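Local coordinates for protein berberine bridge enzyme-like 28 (Arabidopsis thaliana, PDB 5D79) that binds FAD as an oxidoreductase of the berberine bridge enzyme-like family and takes part in adaptation to salt stress, at residues T144-T149 and I239-V244; I136-D141 and G154-E159; D200-A205 and D223-I228. All blocks are in the same frame, centred on the assembly; numbering follows the deposited sequence.

Interaction 1. Residues T144-T149 and I239-V244; sequences TGWVQT and ILSWKV. With FAD (flavin-adenine dinucleotide), chain E; PO4 (phosphate ion), chain D.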
loop_
_atom_site.group_PDB
_atom_site.type_symbol
_atom_site.label_atom_id
_atom_site.label_comp_id
_atom_site.label_asym_id
_atom_site.label_seq_id
_atom_site.Cartn_x
_atom_site.Cartn_y
_atom_site.Cartn_z
ATOM N N THR A 144 1.909 -15.352 16.791
ATOM C CA THR A 144 0.695 -14.837 16.176
ATOM C C THR A 144 0.307 -13.539 16.859
ATOM O O THR A 144 0.889 -13.163 17.871
ATOM C CB THR A 144 -0.491 -15.849 16.261
ATOM O OG1 THR A 144 -0.765 -16.196 17.631
ATOM C CG2 THR A 144 -0.178 -17.100 15.461
ATOM N N GLY A 145 -0.675 -12.853 16.303
ATOM C CA GLY A 145 -1.255 -11.717 16.981
ATOM C C GLY A 145 -2.500 -11.283 16.262
ATOM O O GLY A 145 -2.624 -11.472 15.060
ATOM N N TRP A 146 -3.436 -10.703 16.987
ATOM C CA TRP A 146 -4.564 -10.090 16.315
ATOM C C TRP A 146 -4.308 -8.596 16.167
ATOM O O TRP A 146 -3.798 -7.937 17.077
ATOM C CB TRP A 146 -5.862 -10.363 17.064
ATOM C CG TRP A 146 -6.427 -11.712 16.760
ATOM C CD1 TRP A 146 -6.200 -12.877 17.446
ATOM C CD2 TRP A 146 -7.309 -12.046 15.684
ATOM N NE1 TRP A 146 -6.894 -13.916 16.865
ATOM C CE2 TRP A 146 -7.581 -13.434 15.778
ATOM C CE3 TRP A 146 -7.897 -11.310 14.644
ATOM C CZ2 TRP A 146 -8.418 -14.097 14.871
ATOM C CZ3 TRP A 146 -8.728 -11.971 13.747
ATOM C CH2 TRP A 146 -8.980 -13.349 13.867
ATOM N N VAL A 147 -4.624 -8.066 14.994
ATOM C CA VAL A 147 -4.378 -6.662 14.726
ATOM C C VAL A 147 -5.624 -6.014 14.159
ATOM O O VAL A 147 -5.982 -6.263 13.008
ATOM C CB VAL A 147 -3.214 -6.462 13.734
ATOM C CG1 VAL A 147 -2.754 -4.989 13.744
ATOM C CG2 VAL A 147 -2.066 -7.410 14.061
ATOM N N GLN A 148 -6.280 -5.189 14.970
ATOM C CA GLN A 148 -7.450 -4.447 14.525
ATOM C C GLN A 148 -7.078 -3.492 13.401
ATOM O O GLN A 148 -6.030 -2.843 13.438
ATOM C CB GLN A 148 -8.082 -3.681 15.680
ATOM C CG GLN A 148 -8.604 -4.562 16.791
ATOM C CD GLN A 148 -9.634 -3.848 17.648
ATOM O OE1 GLN A 148 -9.512 -2.662 17.913
ATOM N NE2 GLN A 148 -10.664 -4.568 18.066
ATOM N N THR A 149 -7.956 -3.401 12.410
ATOM C CA THR A 149 -7.648 -2.745 11.139
ATOM C C THR A 149 -7.444 -1.224 11.195
ATOM O O THR A 149 -7.043 -0.614 10.198
ATOM C CB THR A 149 -8.758 -3.042 10.124
ATOM O OG1 THR A 149 -10.030 -2.853 10.756
ATOM C CG2 THR A 149 -8.637 -4.483 9.625
ATOM N N ILE A 239 -13.410 -5.138 7.032
ATOM C CA ILE A 239 -12.499 -6.008 7.753
ATOM C C ILE A 239 -12.201 -5.389 9.118
ATOM O O ILE A 239 -11.753 -4.241 9.206
ATOM C CB ILE A 239 -11.188 -6.244 6.962
ATOM C CG1 ILE A 239 -11.516 -6.597 5.511
ATOM C CG2 ILE A 239 -10.377 -7.361 7.598
ATOM C CD1 ILE A 239 -10.371 -6.442 4.565
ATOM N N LEU A 240 -12.468 -6.153 10.178
ATOM C CA LEU A 240 -12.358 -5.647 11.533
ATOM C C LEU A 240 -10.984 -5.910 12.134
ATOM O O LEU A 240 -10.467 -5.093 12.919
ATOM C CB LEU A 240 -13.436 -6.269 12.415
ATOM C CG LEU A 240 -14.881 -5.864 12.133
ATOM C CD1 LEU A 240 -15.792 -6.575 13.112
ATOM C CD2 LEU A 240 -15.071 -4.352 12.200
ATOM N N SER A 241 -10.391 -7.044 11.761
ATOM C CA SER A 241 -9.150 -7.463 12.391
ATOM C C SER A 241 -8.377 -8.467 11.531
ATOM O O SER A 241 -8.970 -9.207 10.748
ATOM C CB SER A 241 -9.461 -8.052 13.767
ATOM O OG SER A 241 -8.314 -8.047 14.583
ATOM N N TRP A 242 -7.052 -8.461 11.661
ATOM C CA TRP A 242 -6.198 -9.458 11.013
ATOM C C TRP A 242 -5.596 -10.359 12.075
ATOM O O TRP A 242 -5.204 -9.875 13.140
ATOM C CB TRP A 242 -5.042 -8.827 10.224
ATOM C CG TRP A 242 -5.387 -7.875 9.133
ATOM C CD1 TRP A 242 -5.109 -6.541 9.101
ATOM C CD2 TRP A 242 -6.028 -8.181 7.889
ATOM N NE1 TRP A 242 -5.561 -5.988 7.924
ATOM C CE2 TRP A 242 -6.126 -6.974 7.161
ATOM C CE3 TRP A 242 -6.548 -9.355 7.327
ATOM C CZ2 TRP A 242 -6.714 -6.906 5.896
ATOM C CZ3 TRP A 242 -7.136 -9.286 6.072
ATOM C CH2 TRP A 242 -7.216 -8.065 5.372
ATOM N N LYS A 243 -5.495 -11.654 11.791
ATOM C CA LYS A 243 -4.646 -12.516 12.614
ATOM C C LYS A 243 -3.360 -12.772 11.854
ATOM O O LYS A 243 -3.354 -13.487 10.858
ATOM C CB LYS A 243 -5.328 -13.841 12.989
ATOM C CG LYS A 243 -4.555 -14.595 14.079
ATOM C CD LYS A 243 -5.291 -15.823 14.584
ATOM C CE LYS A 243 -4.427 -16.584 15.580
ATOM N NZ LYS A 243 -5.236 -17.537 16.406
ATOM N N VAL A 244 -2.277 -12.156 12.323
ATOM C CA VAL A 244 -0.997 -12.227 11.634
ATOM C C VAL A 244 -0.138 -13.403 12.095
ATOM O O VAL A 244 -0.266 -13.902 13.214
ATOM C CB VAL A 244 -0.185 -10.905 11.801
ATOM C CG1 VAL A 244 -0.958 -9.733 11.238
ATOM C CG2 VAL A 244 0.176 -10.657 13.257
HETATM P PA FAD E . -7.011 3.869 3.408
HETATM O O1A FAD E . -7.237 5.074 2.530
HETATM O O2A FAD E . -7.590 4.035 4.794
HETATM O O5B FAD E . -7.584 2.550 2.672
HETATM C C5B FAD E . -7.306 2.290 1.304
HETATM C C4B FAD E . -8.343 1.363 0.655
HETATM O O4B FAD E . -8.564 0.246 1.497
HETATM C C3B FAD E . -9.678 2.069 0.469
HETATM O O3B FAD E . -10.315 1.651 -0.721
HETATM C C2B FAD E . -10.465 1.635 1.693
HETATM O O2B FAD E . -11.863 1.636 1.469
HETATM C C1B FAD E . -9.891 0.254 1.996
HETATM N N9A FAD E . -9.911 -0.119 3.427
HETATM C C8A FAD E . -9.211 0.435 4.475
HETATM N N7A FAD E . -9.529 -0.242 5.609
HETATM C C5A FAD E . -10.417 -1.218 5.303
HETATM C C6A FAD E . -11.071 -2.192 6.058
HETATM N N6A FAD E . -10.695 -2.455 7.304
HETATM N N1A FAD E . -11.942 -3.067 5.438
HETATM C C2A FAD E . -12.157 -2.983 4.080
HETATM N N3A FAD E . -11.509 -2.014 3.339
HETATM C C4A FAD E . -10.656 -1.149 3.934
HETATM N N1 FAD E . 2.219 0.214 -0.200
HETATM C C2 FAD E . 3.159 -0.797 -0.306
HETATM O O2 FAD E . 2.808 -1.983 -0.299
HETATM N N3 FAD E . 4.506 -0.468 -0.400
HETATM C C4 FAD E . 4.925 0.852 -0.395
HETATM O O4 FAD E . 6.131 1.102 -0.364
HETATM C C4X FAD E . 3.976 1.867 -0.266
HETATM N N5 FAD E . 4.361 3.191 -0.120
HETATM C C5X FAD E . 3.435 4.128 0.312
HETATM C C6 FAD E . 3.828 5.405 0.708
HETATM C C7 FAD E . 2.882 6.340 1.134
HETATM C C7M FAD E . 3.316 7.715 1.547
HETATM C C8 FAD E . 1.533 5.985 1.210
HETATM C C8M FAD E . 0.493 6.978 1.639
HETATM C C9 FAD E . 1.140 4.713 0.811
HETATM C C9A FAD E . 2.077 3.801 0.315
HETATM N N10 FAD E . 1.686 2.543 -0.116
HETATM C C10 FAD E . 2.623 1.529 -0.138
HETATM C "C1'" FAD E . 0.257 2.271 -0.473
HETATM C "C2'" FAD E . -0.579 1.779 0.693
HETATM O "O2'" FAD E . -0.124 0.501 1.081
HETATM C "C3'" FAD E . -2.031 1.739 0.233
HETATM O "O3'" FAD E . -2.454 3.061 -0.018
HETATM C "C4'" FAD E . -2.948 1.167 1.286
HETATM O "O4'" FAD E . -4.111 0.665 0.681
HETATM C "C5'" FAD E . -3.389 2.272 2.220
HETATM O "O5'" FAD E . -3.948 1.692 3.375
HETATM P P FAD E . -4.572 2.683 4.470
HETATM O O1P FAD E . -5.372 1.897 5.475
HETATM O O2P FAD E . -3.492 3.491 5.145
HETATM O O3P FAD E . -5.417 3.648 3.491
HETATM P P PO4 D . -9.841 -8.325 17.609
HETATM O O1 PO4 D . -8.616 -8.582 16.766
HETATM O O2 PO4 D . -10.326 -9.649 18.157
HETATM O O3 PO4 D . -9.484 -7.382 18.729
HETATM O O4 PO4 D . -10.918 -7.688 16.766
HETATM O O HOH W 1 -5.298 -16.067 18.624
#

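Interaction 2. Residues I136-D141 and G154-E159; sequences ISLDVD and GELYYE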
loop_
_atom_site.group_PDB
_atom_site.type_symbol
_atom_site.label_atom_id
_atom_site.label_comp_id
_atom_site.label_asym_id
_atom_site.label_seq_id
_atom_site.Cartn_x
_atom_site.Cartn_y
_atom_site.Cartn_z
ATOM N N ILE A 136 -3.786 -3.987 19.307
ATOM C CA ILE A 136 -2.856 -5.008 18.848
ATOM C C ILE A 136 -2.463 -5.946 19.973
ATOM O O ILE A 136 -1.816 -5.555 20.932
ATOM C CB ILE A 136 -1.575 -4.387 18.244
ATOM C CG1 ILE A 136 -1.935 -3.465 17.073
ATOM C CG2 ILE A 136 -0.618 -5.488 17.780
ATOM C CD1 ILE A 136 -0.826 -2.546 16.622
ATOM N N SER A 137 -2.846 -7.201 19.845
ATOM C CA SER A 137 -2.502 -8.174 20.852
ATOM C C SER A 137 -1.735 -9.333 20.225
ATOM O O SER A 137 -2.298 -10.155 19.483
ATOM C CB SER A 137 -3.764 -8.662 21.551
ATOM O OG SER A 137 -4.620 -7.572 21.838
ATOM N N LEU A 138 -0.439 -9.384 20.517
ATOM C CA LEU A 138 0.430 -10.430 20.005
ATOM C C LEU A 138 0.543 -11.593 20.979
ATOM O O LEU A 138 0.310 -11.446 22.178
ATOM C CB LEU A 138 1.817 -9.868 19.718
ATOM C CG LEU A 138 1.816 -8.539 18.969
ATOM C CD1 LEU A 138 3.241 -8.019 18.835
ATOM C CD2 LEU A 138 1.148 -8.706 17.613
ATOM N N ASP A 139 0.909 -12.750 20.451
ATOM C CA ASP A 139 1.252 -13.912 21.260
ATOM C C ASP A 139 2.661 -14.319 20.849
ATOM O O ASP A 139 2.831 -15.193 19.997
ATOM C CB ASP A 139 0.237 -15.048 21.040
ATOM C CG ASP A 139 0.589 -16.339 21.794
ATOM O OD1 ASP A 139 1.736 -16.513 22.258
ATOM O OD2 ASP A 139 -0.303 -17.210 21.900
ATOM N N VAL A 140 3.672 -13.690 21.441
ATOM C CA VAL A 140 5.024 -13.829 20.906
ATOM C C VAL A 140 5.506 -15.287 20.924
ATOM O O VAL A 140 6.271 -15.700 20.052
ATOM C CB VAL A 140 6.023 -12.934 21.667
ATOM C CG1 VAL A 140 7.251 -12.682 20.831
ATOM C CG2 VAL A 140 5.377 -11.611 21.998
ATOM N N ASP A 141 5.038 -16.079 21.890
ATOM C CA ASP A 141 5.519 -17.459 22.042
ATOM C C ASP A 141 4.910 -18.369 20.974
ATOM O O ASP A 141 5.553 -19.318 20.517
ATOM C CB ASP A 141 5.207 -18.007 23.443
ATOM C CG ASP A 141 5.874 -17.201 24.567
ATOM O OD1 ASP A 141 6.992 -16.661 24.366
ATOM O OD2 ASP A 141 5.271 -17.119 25.662
ATOM N N GLY A 154 3.220 1.150 11.447
ATOM C CA GLY A 154 4.119 1.634 12.476
ATOM C C GLY A 154 3.767 1.186 13.889
ATOM O O GLY A 154 4.647 0.809 14.666
ATOM N N GLU A 155 2.484 1.225 14.232
ATOM C CA GLU A 155 2.048 0.799 15.558
ATOM C C GLU A 155 2.317 -0.696 15.729
ATOM O O GLU A 155 2.779 -1.144 16.789
ATOM C CB GLU A 155 0.560 1.123 15.779
ATOM C CG GLU A 155 0.261 2.615 15.956
ATOM C CD GLU A 155 -1.203 3.000 15.671
ATOM O OE1 GLU A 155 -2.012 2.132 15.269
ATOM O OE2 GLU A 155 -1.531 4.194 15.847
ATOM N N LEU A 156 2.036 -1.463 14.679
ATOM C CA LEU A 156 2.273 -2.898 14.707
ATOM C C LEU A 156 3.765 -3.191 14.897
ATOM O O LEU A 156 4.160 -3.993 15.759
ATOM C CB LEU A 156 1.760 -3.552 13.426
ATOM C CG LEU A 156 2.152 -5.018 13.302
ATOM C CD1 LEU A 156 1.486 -5.827 14.403
ATOM C CD2 LEU A 156 1.786 -5.546 11.929
ATOM N N TYR A 157 4.581 -2.532 14.083
ATOM C CA TYR A 157 6.024 -2.635 14.191
ATOM C C TYR A 157 6.487 -2.371 15.617
ATOM O O TYR A 157 7.306 -3.114 16.171
ATOM C CB TYR A 157 6.693 -1.650 13.237
ATOM C CG TYR A 157 6.589 -2.050 11.797
ATOM C CD1 TYR A 157 6.273 -3.351 11.444
ATOM C CD2 TYR A 157 6.810 -1.128 10.777
ATOM C CE1 TYR A 157 6.180 -3.723 10.108
ATOM C CE2 TYR A 157 6.728 -1.494 9.440
ATOM C CZ TYR A 157 6.416 -2.792 9.121
ATOM O OH TYR A 157 6.328 -3.173 7.811
ATOM N N TYR A 158 5.945 -1.310 16.205
ATOM C CA TYR A 158 6.351 -0.865 17.531
ATOM C C TYR A 158 6.035 -1.917 18.574
ATOM O O TYR A 158 6.827 -2.173 19.473
ATOM C CB TYR A 158 5.660 0.449 17.885
ATOM C CG TYR A 158 6.084 1.033 19.202
ATOM C CD1 TYR A 158 7.355 1.584 19.365
ATOM C CD2 TYR A 158 5.212 1.053 20.285
ATOM C CE1 TYR A 158 7.743 2.135 20.576
ATOM C CE2 TYR A 158 5.590 1.602 21.497
ATOM C CZ TYR A 158 6.853 2.141 21.639
ATOM O OH TYR A 158 7.220 2.683 22.849
ATOM N N GLU A 159 4.870 -2.533 18.438
ATOM C CA GLU A 159 4.409 -3.514 19.410
ATOM C C GLU A 159 5.319 -4.752 19.383
ATOM O O GLU A 159 5.788 -5.223 20.420
ATOM C CB GLU A 159 2.939 -3.853 19.124
ATOM C CG GLU A 159 2.239 -4.733 20.149
ATOM C CD GLU A 159 2.261 -4.185 21.571
ATOM O OE1 GLU A 159 2.184 -2.939 21.778
ATOM O OE2 GLU A 159 2.350 -5.039 22.484
HETATM O O HOH W 2 0.485 -7.312 22.529
#

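Interaction 3. Residues D200-A205 and D223-I228; sequences DNIIDA and DYFWAI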
loop_
_atom_site.group_PDB
_atom_site.type_symbol
_atom_site.label_atom_id
_atom_site.label_comp_id
_atom_site.label_asym_id
_atom_site.label_seq_id
_atom_site.Cartn_x
_atom_site.Cartn_y
_atom_site.Cartn_z
ATOM N N ASP A 200 0.301 -12.395 2.424
ATOM C CA ASP A 200 0.795 -13.762 2.365
ATOM C C ASP A 200 1.029 -14.337 3.747
ATOM O O ASP A 200 1.352 -15.520 3.875
ATOM C CB ASP A 200 2.093 -13.829 1.559
ATOM C CG ASP A 200 1.902 -13.428 0.112
ATOM O OD1 ASP A 200 0.756 -13.483 -0.389
ATOM O OD2 ASP A 200 2.901 -13.059 -0.526
ATOM N N ASN A 201 0.854 -13.503 4.776
ATOM C CA ASN A 201 1.197 -13.865 6.151
ATOM C C ASN A 201 0.066 -13.618 7.143
ATOM O O ASN A 201 0.280 -13.248 8.303
ATOM C CB ASN A 201 2.449 -13.109 6.574
ATOM C CG ASN A 201 3.675 -13.563 5.808
ATOM O OD1 ASN A 201 4.359 -14.490 6.223
ATOM N ND2 ASN A 201 3.944 -12.926 4.672
ATOM N N ILE A 202 -1.145 -13.847 6.670
ATOM C CA ILE A 202 -2.339 -13.679 7.479
ATOM C C ILE A 202 -3.093 -15.002 7.555
ATOM O O ILE A 202 -3.350 -15.643 6.536
ATOM C CB ILE A 202 -3.219 -12.572 6.899
ATOM C CG1 ILE A 202 -2.508 -11.225 7.095
ATOM C CG2 ILE A 202 -4.606 -12.610 7.534
ATOM C CD1 ILE A 202 -2.945 -10.134 6.168
ATOM N N ILE A 203 -3.430 -15.419 8.770
ATOM C CA ILE A 203 -3.919 -16.772 8.983
ATOM C C ILE A 203 -5.373 -16.855 9.462
ATOM O O ILE A 203 -5.938 -17.940 9.554
ATOM C CB ILE A 203 -3.012 -17.503 9.988
ATOM C CG1 ILE A 203 -2.834 -16.661 11.243
ATOM C CG2 ILE A 203 -1.652 -17.800 9.368
ATOM C CD1 ILE A 203 -2.123 -17.390 12.365
ATOM N N ASP A 204 -5.970 -15.709 9.769
ATOM C CA ASP A 204 -7.387 -15.609 10.149
ATOM C C ASP A 204 -7.739 -14.125 10.110
ATOM O O ASP A 204 -6.847 -13.283 10.032
ATOM C CB ASP A 204 -7.665 -16.213 11.539
ATOM C CG ASP A 204 -9.160 -16.499 11.789
ATOM O OD1 ASP A 204 -10.031 -15.849 11.171
ATOM O OD2 ASP A 204 -9.468 -17.374 12.625
ATOM N N ALA A 205 -9.025 -13.802 10.158
ATOM C CA ALA A 205 -9.454 -12.417 10.063
ATOM C C ALA A 205 -10.890 -12.301 10.485
ATOM O O ALA A 205 -11.617 -13.278 10.475
ATOM C CB ALA A 205 -9.283 -11.900 8.642
ATOM N N ASP A 223 -12.968 -18.864 0.102
ATOM C CA ASP A 223 -13.090 -17.908 -1.000
ATOM C C ASP A 223 -13.072 -16.474 -0.457
ATOM O O ASP A 223 -12.372 -15.597 -0.972
ATOM C CB ASP A 223 -14.379 -18.159 -1.806
ATOM C CG ASP A 223 -14.134 -18.924 -3.109
ATOM O OD1 ASP A 223 -12.963 -19.058 -3.517
ATOM O OD2 ASP A 223 -15.122 -19.378 -3.733
ATOM N N TYR A 224 -13.857 -16.241 0.588
ATOM C CA TYR A 224 -13.905 -14.932 1.211
ATOM C C TYR A 224 -12.526 -14.590 1.783
ATOM O O TYR A 224 -11.997 -13.495 1.546
ATOM C CB TYR A 224 -14.983 -14.913 2.302
ATOM C CG TYR A 224 -15.660 -13.573 2.560
ATOM C CD1 TYR A 224 -14.988 -12.356 2.373
ATOM C CD2 TYR A 224 -16.976 -13.532 3.012
ATOM C CE1 TYR A 224 -15.624 -11.147 2.623
ATOM C CE2 TYR A 224 -17.612 -12.338 3.264
ATOM C CZ TYR A 224 -16.940 -11.149 3.075
ATOM O OH TYR A 224 -17.621 -9.980 3.339
ATOM N N PHE A 225 -11.949 -15.538 2.527
ATOM C CA PHE A 225 -10.638 -15.359 3.160
ATOM C C PHE A 225 -9.534 -15.068 2.144
ATOM O O PHE A 225 -8.544 -14.394 2.427
ATOM C CB PHE A 225 -10.263 -16.597 3.980
ATOM C CG PHE A 225 -9.022 -16.411 4.811
ATOM C CD1 PHE A 225 -9.025 -15.546 5.898
ATOM C CD2 PHE A 225 -7.852 -17.083 4.499
ATOM C CE1 PHE A 225 -7.880 -15.353 6.654
ATOM C CE2 PHE A 225 -6.708 -16.897 5.250
ATOM C CZ PHE A 225 -6.719 -16.032 6.329
ATOM N N TRP A 226 -9.713 -15.587 0.945
ATOM C CA TRP A 226 -8.741 -15.390 -0.109
ATOM C C TRP A 226 -8.872 -13.964 -0.649
ATOM O O TRP A 226 -7.886 -13.226 -0.735
ATOM C CB TRP A 226 -8.953 -16.460 -1.193
ATOM C CG TRP A 226 -8.140 -16.339 -2.437
ATOM C CD1 TRP A 226 -6.911 -16.882 -2.670
ATOM C CD2 TRP A 226 -8.523 -15.671 -3.644
ATOM N NE1 TRP A 226 -6.492 -16.570 -3.940
ATOM C CE2 TRP A 226 -7.468 -15.828 -4.559
ATOM C CE3 TRP A 226 -9.648 -14.942 -4.034
ATOM C CZ2 TRP A 226 -7.510 -15.285 -5.843
ATOM C CZ3 TRP A 226 -9.690 -14.409 -5.303
ATOM C CH2 TRP A 226 -8.633 -14.580 -6.191
ATOM N N ALA A 227 -10.103 -13.570 -0.955
ATOM C CA ALA A 227 -10.371 -12.295 -1.612
ATOM C C ALA A 227 -9.899 -11.095 -0.796
ATOM O O ALA A 227 -9.400 -10.121 -1.358
ATOM C CB ALA A 227 -11.851 -12.168 -1.914
ATOM N N ILE A 228 -10.048 -11.164 0.523
ATOM C CA ILE A 228 -9.683 -10.027 1.369
ATOM C C ILE A 228 -8.169 -9.873 1.502
ATOM O O ILE A 228 -7.689 -8.825 1.927
ATOM C CB ILE A 228 -10.316 -10.125 2.791
ATOM C CG1 ILE A 228 -9.895 -11.414 3.501
ATOM C CG2 ILE A 228 -11.822 -10.055 2.707
ATOM C CD1 ILE A 228 -10.394 -11.511 4.928
#

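Interaction 1. Residues T144-T149 and I239-V244
Val147 and Trp242 form a hydrogen-bonded pair of antiparallel strands in the FAD-binding PCMH-type domain: Val147 N reaches Trp242 O at 2.7 Å, in the carbonyl plane, and Trp242 N returns to Val147 O at 2.8 Å, standing above the plane of the Val147 carbonyl. Gly145 and Val244 form a second hydrogen-bonded pair. Past strand 144-148, Thr149 extends the pairing through N to Leu240 O, and its OG1 donates to Ile239 O over 2.7 Å. The same carbonyl accepts from adenine N6A of FAD, and with Ile239 N bonded to N1A at 3.0 Å the Ile239 backbone engages both nitrogens. Leu240 and Ser241 both face Leu206, a classic beta bulge. Thr149 CG2 lies over the five-membered ring of Trp242, whose NE1 is bonded to Val179 O, and Val147 CG2 packs on Val244 CG1. The other side carries Trp146, Lys243 and Gln148, whose NE2 bonds weakly to a phosphate ion. Lys243, its CG opposite the backbone N (chi1 -168°) and its chain extended, runs obliquely over Trp146; NZ donates to a water that Trp146 NE1 reaches weakly. Lys243 CB sits 3.5 Å from the centroid of the Trp146 six-membered ring, 9° off the normal.

Interaction 2. Residues I136-D141 and G154-E159
Ile136 meets helix 153-163 with both branches of its side chain, and tracing it outward from CB shows how a beta-branched residue divides its contacts. At CB the chain forks. The short branch, CG2, is set trans to the backbone N and meets Leu156 and Glu159, three residues apart on the helix: it lies 4.0 Å from Leu156 CD1 and 3.8 Å from Glu159 CG. The longer branch passes through CG1, which packs on Val147 of the adjoining strand 144-148, and finishes at CD1. Extended there (chi2 166°), it carries CD1 onto the helix backbone, 3.6 Å from Leu156 N, with Glu155 CB also alongside. Replacing Ile136 by an alanine would probably leave a gap over the Glu155-Leu156 backbone and deprive Leu156 CD1 and Glu159 CG of a hydrocarbon partner. Two residues on, Leu138 points the same way, and its CD1 touches Glu159 CG at 3.7 Å. Glu159 is bent at chi2 (57°), its methylenes lying against Ile136 and Leu138 while its carboxylate turns to a water. That water donates to Glu159 OE2 at 2.9 Å and accepts from Leu138 N at 3.0 Å, linking strand and helix where no direct hydrogen bond does. Glu155 keeps its carboxylate for Thr152 N and a salt bridge with Arg358. Strand 136-139 and helix 153-163 of the FAD-binding domain are thus joined by apolar branches and aliphatic glutamate stems, which implies a mainly apolar contact whose polar link between the segments is a bridging water.

Interaction 3. Residues D200-A205 and D223-I228
The antiparallel sheet of the FAD-binding PCMH-type domain is backed here by helix 222-227, whose Phe225 inserts its ring against strand 202-208. The axes of strand 202-205 and helix 223-227 come within 9.6 Å at 117°, and no hydrogen bond joins the segments, so the junction rests on van der Waals contact of one aromatic ring with the strand backbone, plus a few aliphatic groups. A chi1 of -172° swings the Phe225 ring away from its own backbone N and leads with the CZ corner. That corner meets main chain more than side chains: CZ lies 3.4 Å from Ile202 O, which sits at the ring edge, and 3.5 Å from Asp204 N. The neighbouring CE1 comes 3.5 Å from Asp204 CA. Ile202 CG2 adds a side-chain contact, and Arg217 and Met220 of helix 217-220 also touch Phe225. The strand beside the ring is held elsewhere: the backbones of Ile203 and Asp204 bond to Lys243, and the Asp204 side chain accepts from Arg217 N through OD1. Farther along, Ala205 meets Phe225 and Ile228. Ala205 CB is 4.2 Å from Phe225 CE1, and the extended branch of Ile228 rests its terminal CD1 3.9 Å from Ala205 CB.

All three interactions share one antiparallel sheet of the FAD-binding domain, and interaction 1 is the middle member. Interaction 2 adjoins it through strand 136-139, where Asp139 N lies 2.6 Å from Thr144 O and Ser137 O lies 2.8 Å from Trp146 N, both probable hydrogen bonds. Interaction 3 adjoins it through strand 202-208, with Lys243 N 2.8 Å from Asp204 O. Interactions 2 and 3 do not touch, their centres being about 19 Å apart, yet each packs a helix on this sheet. The cofactor lies closest to interaction 1, which binds the adenine; the side chain of Ile228 is about 7 Å from FAD and that of Glu155 about 10 Å.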